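Local structure of cephalosporin acylase (Bacillus halodurans, 2NLZ) at residues Ser14-Val19 with Gly526-Arg531; Asn66-Asp71 with Gly121-Trp126; Ile374-Met379 with Gln395-Asn400. The protein probably acts as a cephalosporin acylase, an amide-bond hydrolase of the gamma-glutamyltranspeptidase family within the Ntn-hydrolase clan. The protein carries 1 engineered substitution. All coordinates share one frame; numbering follows the deposited sequence.

Contact 1: Ser14-Val19 with Gly526-Arg531; sequences SRRNVV and GGTEPR
Arg16 starts with CG anti to its carbonyl carbon (chi1 -85°) and then runs extended from CG to NE, which carries its guanidinium across to Thr528 and Pro530. Thr528 has OG1 anti to its backbone N (chi1 -164°), and this turns the methyl CG2 toward the arginine while the hydroxyl goes to Gln513. The two side chains pass at a slant, with Arg16 NH1 3.6 Å from Thr528 CG2. Nearer the backbone, Arg16 NE lies 4.0 Å from Pro530 CA. Both contacts are van der Waals; Arg16 NE gives its hydrogen bond to the backbone O of Arg15 of the second subunit, and the same bond is made in reverse there.

At the other end the two backbones pair as antiparallel strands. Val19 and Gly526 form a hydrogen-bonded pair, Val19 N giving to Gly526 O at 3.1 Å and Gly526 N to Val19 O at 2.8 Å. Val18 CG1 packs on Gly526 O at 3.5 Å. Beyond the strand, Glu529 OE1 takes Arg531 NH1 on its syn lone pair at 2.7 Å and Arg531 N on its anti lone pair, so one carboxylate oxygen holds both backbone and guanidinium of Arg531; Glu529 OE2 bridges to Arg470 and Arg531 NE to Glu482. The contact thus ties the N-terminal segment to the edge of strand 524-528 by backbone bonds, while Arg16 NE is engaged by a backbone carbonyl of the second subunit.

Contact 2: Asn66-Asp71 with Gly121-Trp126; sequences NGIGSD and GAPGAW
Ser70 O receives the backbone N of Ala122 at 3.0 Å in a fairly straight bond (162° at the hydrogen). This bond fastens the segment 66-71, a loop leading into strand 71-78, to helix 122-133. Ala122 CB points to the loop and meets Ser70 CB at 4.2 Å, while Asp71 CB lies against Gly121 N.

Ile68 sits in a type I turn from Gly67 to Ser70 and packs against the helix. The Ile68 branch that does the touching is CG2, held anti to the backbone N. It meets Pro123 CG at 4.2 Å and Trp126 CH2 at 4.1 Å, approaching the indole obliquely, and the two side chains cross at about a right angle. Within the helix, the indole has Ala122 O and Pro123 CA over one face, and its NE1 is bonded to Gln375 OE1.

Ile68 also packs on helix 202-212 and Pro123 on helix 217-221, whereas Trp126 reaches helix 47-61 and Phe373 of strand 370-376. The contact therefore lies wholly inside the protein, where the start of strand 71-78 meets a layer of helices, as expected of the layered Ntn-hydrolase fold.

Contact 3: Ile374-Met379 with Gln395-Asn400; sequences IQSNYM and QNRGHN
Hydrogen bonds join the two segments through Asn377, Met379 and Asn396. Asn396 N gives to Asn377 O at 3.2 Å, coming from above the carbonyl plane, and the side chain of Asn396 returns the link: its OD1 accepts Met379 N at 2.9 Å, in the plane of the amide. With chi1 at 75°, the amide of Asn396 is folded back over the 374-379 segment. Its ND2 makes a weak bond to Met379 SD at 3.5 Å and also gives to Pro111 O.

These bonds fix the loop that leaves strand 370-376, which pairs with strands 71-78 and 359-365 in what is probably the Ntn-hydrolase core, against a 3-10 turn at 397-400.

Packing centres on the Tyr378 ring, which is swung out with CG anti to the backbone N. Met379 CG covers one face and the amide of Asn400 the opposite one, both toward the rim, while His399 CD2 comes to the edge in the ring plane, 3.8 Å from Tyr378 CE2.

The bent chain of Arg397 brings its guanidinium alongside. Tyr378 CD1 lies over its face, 3.4 Å from Arg397 NH1, although the two planes are turned 45° apart; NH1 is hydrogen-bonded to Thr420 OG1. Met379 SD stands above the face of His399, 4.8 Å from the ring centroid in a long contact, and its methyl CE reaches His399 CD2 at 3.9 Å.

Contacts 2 and 3 are neighbours, their centres about 10 Å apart, and they follow one another along the chain. They touch directly: Ser70 OG and Asn377 OD1 are 2.8 Å apart and probably hydrogen-bonded, and Asp71 OD1 and Gln395 NE2, at 3.0 Å, make a weaker bond. Contact 2 runs into strand 71-78 and contact 3 lies partly on strand 370-376, strands that pair antiparallel near the subunit centre. Contact 1 lies about 28 Å from each, centre to centre, with no touch; its segments come from near the two chain ends and enclose the other contacts in sequence. It joins strands 19-21 and 524-528 at the subunit interface, whereas contacts 2 and 3 meet no other subunit.

Contact 1: Ser14-Val19 with Gly526-Arg531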
loop_
_atom_site.group_PDB
_atom_site.type_symbol
_atom_site.label_atom_id
_atom_site.label_comp_id
_atom_site.label_asym_id
_atom_site.label_seq_id
_atom_site.Cartn_x
_atom_site.Cartn_y
_atom_site.Cartn_z
ATOM N N SER D 14 10.878 0.664 3.092
ATOM C CA SER D 14 11.942 0.307 4.022
ATOM C C SER D 14 11.605 0.690 5.477
ATOM O O SER D 14 10.601 1.357 5.736
ATOM C CB SER D 14 13.241 0.961 3.569
ATOM O OG SER D 14 14.378 0.355 4.150
ATOM N N ARG D 15 12.441 0.252 6.416
ATOM C CA ARG D 15 12.231 0.491 7.840
ATOM C C ARG D 15 13.460 1.157 8.470
ATOM O O ARG D 15 14.581 0.712 8.260
ATOM C CB ARG D 15 11.977 -0.846 8.534
ATOM C CG ARG D 15 10.686 -0.938 9.301
ATOM C CD ARG D 15 10.902 -0.690 10.775
ATOM N NE ARG D 15 9.858 -1.350 11.537
ATOM C CZ ARG D 15 10.009 -2.254 12.501
ATOM N NH1 ARG D 15 8.919 -2.743 13.052
ATOM N NH2 ARG D 15 11.196 -2.660 12.934
ATOM N N ARG D 16 13.236 2.218 9.232
ATOM C CA ARG D 16 14.280 2.845 10.020
ATOM C C ARG D 16 13.888 2.743 11.480
ATOM O O ARG D 16 12.927 3.389 11.909
ATOM C CB ARG D 16 14.443 4.315 9.639
ATOM C CG ARG D 16 15.348 4.532 8.452
ATOM C CD ARG D 16 15.644 5.998 8.266
ATOM N NE ARG D 16 16.312 6.247 7.002
ATOM C CZ ARG D 16 17.626 6.339 6.852
ATOM N NH1 ARG D 16 18.432 6.218 7.899
ATOM N NH2 ARG D 16 18.144 6.555 5.653
ATOM N N ASN D 17 14.605 1.910 12.232
ATOM C CA ASN D 17 14.397 1.831 13.680
ATOM C C ASN D 17 14.909 3.084 14.382
ATOM O O ASN D 17 15.853 3.715 13.903
ATOM C CB ASN D 17 15.043 0.573 14.273
ATOM C CG ASN D 17 14.207 -0.693 14.034
ATOM O OD1 ASN D 17 13.086 -0.638 13.513
ATOM N ND2 ASN D 17 14.757 -1.838 14.424
ATOM N N VAL D 18 14.261 3.457 15.489
ATOM C CA VAL D 18 14.714 4.568 16.332
ATOM C C VAL D 18 16.096 4.230 16.840
ATOM O O VAL D 18 16.353 3.087 17.222
ATOM C CB VAL D 18 13.766 4.815 17.538
ATOM C CG1 VAL D 18 14.290 5.934 18.448
ATOM C CG2 VAL D 18 12.362 5.165 17.052
ATOM N N VAL D 19 16.989 5.214 16.800
ATOM C CA VAL D 19 18.358 5.043 17.272
ATOM C C VAL D 19 18.457 5.470 18.746
ATOM O O VAL D 19 17.933 6.529 19.134
ATOM C CB VAL D 19 19.358 5.818 16.368
ATOM C CG1 VAL D 19 20.706 5.995 17.046
ATOM C CG2 VAL D 19 19.506 5.102 15.008
ATOM N N GLY D 526 16.619 8.922 18.797
ATOM C CA GLY D 526 16.792 9.724 17.606
ATOM C C GLY D 526 16.056 9.250 16.380
ATOM O O GLY D 526 15.860 8.045 16.163
ATOM N N GLY D 527 15.643 10.232 15.589
ATOM C CA GLY D 527 15.024 10.019 14.294
ATOM C C GLY D 527 15.714 10.884 13.250
ATOM O O GLY D 527 16.111 12.026 13.535
ATOM N N THR D 528 15.869 10.343 12.042
ATOM C CA THR D 528 16.493 11.076 10.943
ATOM C C THR D 528 15.572 11.086 9.715
ATOM O O THR D 528 14.751 10.189 9.542
ATOM C CB THR D 528 17.893 10.482 10.610
ATOM O OG1 THR D 528 18.647 11.399 9.809
ATOM C CG2 THR D 528 17.788 9.107 9.920
ATOM N N GLU D 529 15.706 12.114 8.882
ATOM C CA GLU D 529 14.905 12.251 7.663
ATOM C C GLU D 529 15.066 11.077 6.700
ATOM O O GLU D 529 16.145 10.863 6.176
ATOM C CB GLU D 529 15.288 13.543 6.936
ATOM C CG GLU D 529 14.545 13.747 5.636
ATOM C CD GLU D 529 13.059 13.744 5.841
ATOM O OE1 GLU D 529 12.405 12.819 5.309
ATOM O OE2 GLU D 529 12.560 14.641 6.560
ATOM N N PRO D 530 13.992 10.309 6.469
ATOM C CA PRO D 530 14.112 9.218 5.511
ATOM C C PRO D 530 14.143 9.679 4.044
ATOM O O PRO D 530 14.709 8.984 3.205
ATOM C CB PRO D 530 12.881 8.361 5.802
ATOM C CG PRO D 530 11.896 9.292 6.393
ATOM C CD PRO D 530 12.657 10.363 7.091
ATOM N N ARG D 531 13.579 10.846 3.739
ATOM C CA ARG D 531 13.533 11.332 2.353
ATOM C C ARG D 531 14.884 11.724 1.719
ATOM O O ARG D 531 14.923 12.164 0.568
ATOM C CB ARG D 531 12.555 12.496 2.233
ATOM C CG ARG D 531 11.128 12.103 2.491
ATOM C CD ARG D 531 10.293 13.312 2.831
ATOM N NE ARG D 531 8.985 12.951 3.375
ATOM C CZ ARG D 531 8.765 12.553 4.626
ATOM N NH1 ARG D 531 9.766 12.436 5.482
ATOM N NH2 ARG D 531 7.538 12.257 5.017
#

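Contact 2: Asn66-Asp71 with Gly121-Trp126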
loop_
_atom_site.group_PDB
_atom_site.type_symbol
_atom_site.label_atom_id
_atom_site.label_comp_id
_atom_site.label_asym_id
_atom_site.label_seq_id
_atom_site.Cartn_x
_atom_site.Cartn_y
_atom_site.Cartn_z
ATOM N N ASN D 66 23.910 25.374 1.628
ATOM C CA ASN D 66 24.776 25.830 2.673
ATOM C C ASN D 66 25.967 26.581 2.146
ATOM O O ASN D 66 26.220 26.573 0.949
ATOM C CB ASN D 66 25.293 24.590 3.379
ATOM C CG ASN D 66 25.569 24.832 4.787
ATOM O OD1 ASN D 66 26.288 24.078 5.417
ATOM N ND2 ASN D 66 25.005 25.908 5.317
ATOM N N GLY D 67 26.715 27.208 3.048
ATOM C CA GLY D 67 27.993 27.822 2.712
ATOM C C GLY D 67 28.654 28.443 3.923
ATOM O O GLY D 67 28.047 28.573 4.985
ATOM N N ILE D 68 29.914 28.827 3.763
ATOM C CA ILE D 68 30.617 29.572 4.799
ATOM C C ILE D 68 30.022 30.972 4.860
ATOM O O ILE D 68 29.988 31.601 5.914
ATOM C CB ILE D 68 32.127 29.626 4.512
ATOM C CG1 ILE D 68 32.592 28.247 4.027
ATOM C CG2 ILE D 68 32.903 30.134 5.740
ATOM C CD1 ILE D 68 34.037 27.933 4.252
ATOM N N GLY D 69 29.518 31.435 3.722
ATOM C CA GLY D 69 28.798 32.701 3.653
ATOM C C GLY D 69 27.332 32.637 4.053
ATOM O O GLY D 69 26.530 33.465 3.609
ATOM N N SER D 70 26.985 31.663 4.897
ATOM C CA SER D 70 25.621 31.518 5.417
ATOM C C SER D 70 25.419 32.371 6.648
ATOM O O SER D 70 26.380 32.895 7.203
ATOM C CB SER D 70 25.361 30.060 5.798
ATOM O OG SER D 70 25.250 29.231 4.652
ATOM N N ASP D 71 24.172 32.522 7.077
ATOM C CA ASP D 71 23.955 32.810 8.497
ATOM C C ASP D 71 23.348 31.603 9.212
ATOM O O ASP D 71 22.976 30.630 8.554
ATOM C CB ASP D 71 23.257 34.160 8.804
ATOM C CG ASP D 71 22.120 34.478 7.886
ATOM O OD1 ASP D 71 21.905 35.684 7.665
ATOM O OD2 ASP D 71 21.445 33.553 7.396
ATOM N N GLY D 121 26.304 35.605 8.873
ATOM C CA GLY D 121 26.436 35.515 10.326
ATOM C C GLY D 121 26.950 34.210 10.934
ATOM O O GLY D 121 27.305 34.165 12.121
ATOM N N ALA D 122 26.994 33.151 10.128
ATOM C CA ALA D 122 27.315 31.808 10.620
ATOM C C ALA D 122 28.720 31.628 11.200
ATOM O O ALA D 122 28.849 31.065 12.289
ATOM C CB ALA D 122 27.015 30.730 9.557
ATOM N N PRO D 123 29.776 32.090 10.494
ATOM C CA PRO D 123 31.094 31.917 11.110
ATOM C C PRO D 123 31.217 32.547 12.503
ATOM O O PRO D 123 31.825 31.952 13.392
ATOM C CB PRO D 123 32.039 32.591 10.115
ATOM C CG PRO D 123 31.324 32.533 8.827
ATOM C CD PRO D 123 29.884 32.734 9.172
ATOM N N GLY D 124 30.617 33.717 12.696
ATOM C CA GLY D 124 30.605 34.369 14.008
ATOM C C GLY D 124 29.806 33.581 15.026
ATOM O O GLY D 124 30.198 33.474 16.199
ATOM N N ALA D 125 28.688 33.020 14.573
ATOM C CA ALA D 125 27.872 32.150 15.413
ATOM C C ALA D 125 28.635 30.907 15.858
ATOM O O ALA D 125 28.469 30.455 16.982
ATOM C CB ALA D 125 26.599 31.766 14.699
ATOM N N TRP D 126 29.474 30.370 14.981
ATOM C CA TRP D 126 30.316 29.239 15.338
ATOM C C TRP D 126 31.211 29.619 16.508
ATOM O O TRP D 126 31.184 28.972 17.549
ATOM C CB TRP D 126 31.187 28.785 14.157
ATOM C CG TRP D 126 30.442 28.333 12.929
ATOM C CD1 TRP D 126 29.176 27.829 12.872
ATOM C CD2 TRP D 126 30.942 28.312 11.584
ATOM N NE1 TRP D 126 28.845 27.523 11.570
ATOM C CE2 TRP D 126 29.915 27.806 10.761
ATOM C CE3 TRP D 126 32.161 28.678 10.993
ATOM C CZ2 TRP D 126 30.067 27.657 9.376
ATOM C CZ3 TRP D 126 32.305 28.538 9.618
ATOM C CH2 TRP D 126 31.264 28.027 8.828
#

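Contact 3: Ile374-Met379 with Gln395-Asn400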
loop_
_atom_site.group_PDB
_atom_site.type_symbol
_atom_site.label_atom_id
_atom_site.label_comp_id
_atom_site.label_asym_id
_atom_site.label_seq_id
_atom_site.Cartn_x
_atom_site.Cartn_y
_atom_site.Cartn_z
ATOM N N ILE D 374 20.820 25.255 12.937
ATOM C CA ILE D 374 20.409 25.346 11.555
ATOM C C ILE D 374 21.138 26.500 10.846
ATOM O O ILE D 374 21.316 27.574 11.428
ATOM C CB ILE D 374 18.874 25.467 11.502
ATOM C CG1 ILE D 374 18.335 25.359 10.081
ATOM C CG2 ILE D 374 18.417 26.718 12.192
ATOM C CD1 ILE D 374 16.886 24.959 10.042
ATOM N N GLN D 375 21.600 26.274 9.613
ATOM C CA GLN D 375 22.205 27.359 8.814
ATOM C C GLN D 375 21.868 27.243 7.335
ATOM O O GLN D 375 21.643 26.146 6.841
ATOM C CB GLN D 375 23.732 27.471 9.028
ATOM C CG GLN D 375 24.551 26.336 8.476
ATOM C CD GLN D 375 26.012 26.424 8.816
ATOM O OE1 GLN D 375 26.388 26.944 9.862
ATOM N NE2 GLN D 375 26.851 25.895 7.939
ATOM N N SER D 376 21.845 28.378 6.634
ATOM C CA SER D 376 21.470 28.400 5.222
ATOM C C SER D 376 22.033 29.586 4.432
ATOM O O SER D 376 22.296 30.653 4.982
ATOM C CB SER D 376 19.943 28.368 5.097
ATOM O OG SER D 376 19.492 28.610 3.781
ATOM N N ASN D 377 22.203 29.366 3.129
ATOM C CA ASN D 377 22.472 30.421 2.164
ATOM C C ASN D 377 21.184 30.942 1.530
ATOM O O ASN D 377 21.208 31.571 0.475
ATOM C CB ASN D 377 23.409 29.900 1.081
ATOM C CG ASN D 377 24.849 30.286 1.329
ATOM O OD1 ASN D 377 25.177 30.797 2.392
ATOM N ND2 ASN D 377 25.719 30.056 0.339
ATOM N N TYR D 378 20.068 30.684 2.209
ATOM C CA TYR D 378 18.716 30.879 1.686
ATOM C C TYR D 378 18.457 30.006 0.458
ATOM O O TYR D 378 18.163 28.820 0.602
ATOM C CB TYR D 378 18.397 32.357 1.459
ATOM C CG TYR D 378 16.962 32.636 1.099
ATOM C CD1 TYR D 378 15.912 31.966 1.730
ATOM C CD2 TYR D 378 16.646 33.584 0.132
ATOM C CE1 TYR D 378 14.583 32.229 1.390
ATOM C CE2 TYR D 378 15.326 33.858 -0.205
ATOM C CZ TYR D 378 14.303 33.178 0.424
ATOM O OH TYR D 378 13.001 33.453 0.083
ATOM N N MET D 379 18.587 30.559 -0.739
ATOM C CA MET D 379 18.276 29.786 -1.937
ATOM C C MET D 379 19.433 28.921 -2.441
ATOM O O MET D 379 20.272 29.383 -3.215
ATOM C CB MET D 379 17.764 30.699 -3.044
ATOM C CG MET D 379 16.382 31.227 -2.771
ATOM S SD MET D 379 15.780 32.334 -4.046
ATOM C CE MET D 379 14.044 32.431 -3.609
ATOM N N GLN D 395 25.422 34.018 0.846
ATOM C CA GLN D 395 23.972 33.854 0.912
ATOM C C GLN D 395 23.203 34.901 0.101
ATOM O O GLN D 395 23.732 35.965 -0.219
ATOM C CB GLN D 395 23.524 33.915 2.374
ATOM C CG GLN D 395 23.797 35.238 3.071
ATOM C CD GLN D 395 23.238 35.263 4.471
ATOM O OE1 GLN D 395 22.468 34.379 4.840
ATOM N NE2 GLN D 395 23.617 36.268 5.262
ATOM N N ASN D 396 21.954 34.600 -0.230
ATOM C CA ASN D 396 21.074 35.602 -0.844
ATOM C C ASN D 396 19.898 36.011 0.046
ATOM O O ASN D 396 18.847 36.397 -0.446
ATOM C CB ASN D 396 20.611 35.194 -2.257
ATOM C CG ASN D 396 19.548 34.101 -2.250
ATOM O OD1 ASN D 396 19.582 33.177 -1.444
ATOM N ND2 ASN D 396 18.609 34.205 -3.165
ATOM N N ARG D 397 20.117 35.969 1.360
ATOM C CA ARG D 397 19.081 36.256 2.373
ATOM C C ARG D 397 18.317 37.573 2.222
ATOM O O ARG D 397 17.145 37.631 2.560
ATOM C CB ARG D 397 19.681 36.160 3.775
ATOM C CG ARG D 397 18.678 36.282 4.906
ATOM C CD ARG D 397 17.531 35.294 4.787
ATOM N NE ARG D 397 17.987 33.911 4.764
ATOM C CZ ARG D 397 17.169 32.869 4.842
ATOM N NH1 ARG D 397 15.853 33.061 4.952
ATOM N NH2 ARG D 397 17.668 31.637 4.820
ATOM N N GLY D 398 18.966 38.608 1.699
ATOM C CA GLY D 398 18.326 39.903 1.472
ATOM C C GLY D 398 17.162 39.890 0.495
ATOM O O GLY D 398 16.386 40.847 0.431
ATOM N N HIS D 399 17.033 38.798 -0.259
ATOM C CA HIS D 399 15.902 38.589 -1.161
ATOM C C HIS D 399 14.552 38.547 -0.419
ATOM O O HIS D 399 13.506 38.795 -1.021
ATOM C CB HIS D 399 16.119 37.314 -1.974
ATOM C CG HIS D 399 15.032 37.022 -2.961
ATOM N ND1 HIS D 399 15.009 37.574 -4.224
ATOM C CD2 HIS D 399 13.941 36.225 -2.877
ATOM C CE1 HIS D 399 13.949 37.130 -4.874
ATOM N NE2 HIS D 399 13.285 36.312 -4.079
ATOM N N ASN D 400 14.595 38.259 0.884
ATOM C CA ASN D 400 13.401 38.207 1.739
ATOM C C ASN D 400 12.799 39.577 2.068
ATOM O O ASN D 400 11.634 39.669 2.471
ATOM C CB ASN D 400 13.707 37.461 3.047
ATOM C CG ASN D 400 13.427 35.970 2.959
ATOM O OD1 ASN D 400 12.336 35.550 2.565
ATOM N ND2 ASN D 400 14.411 35.162 3.343
#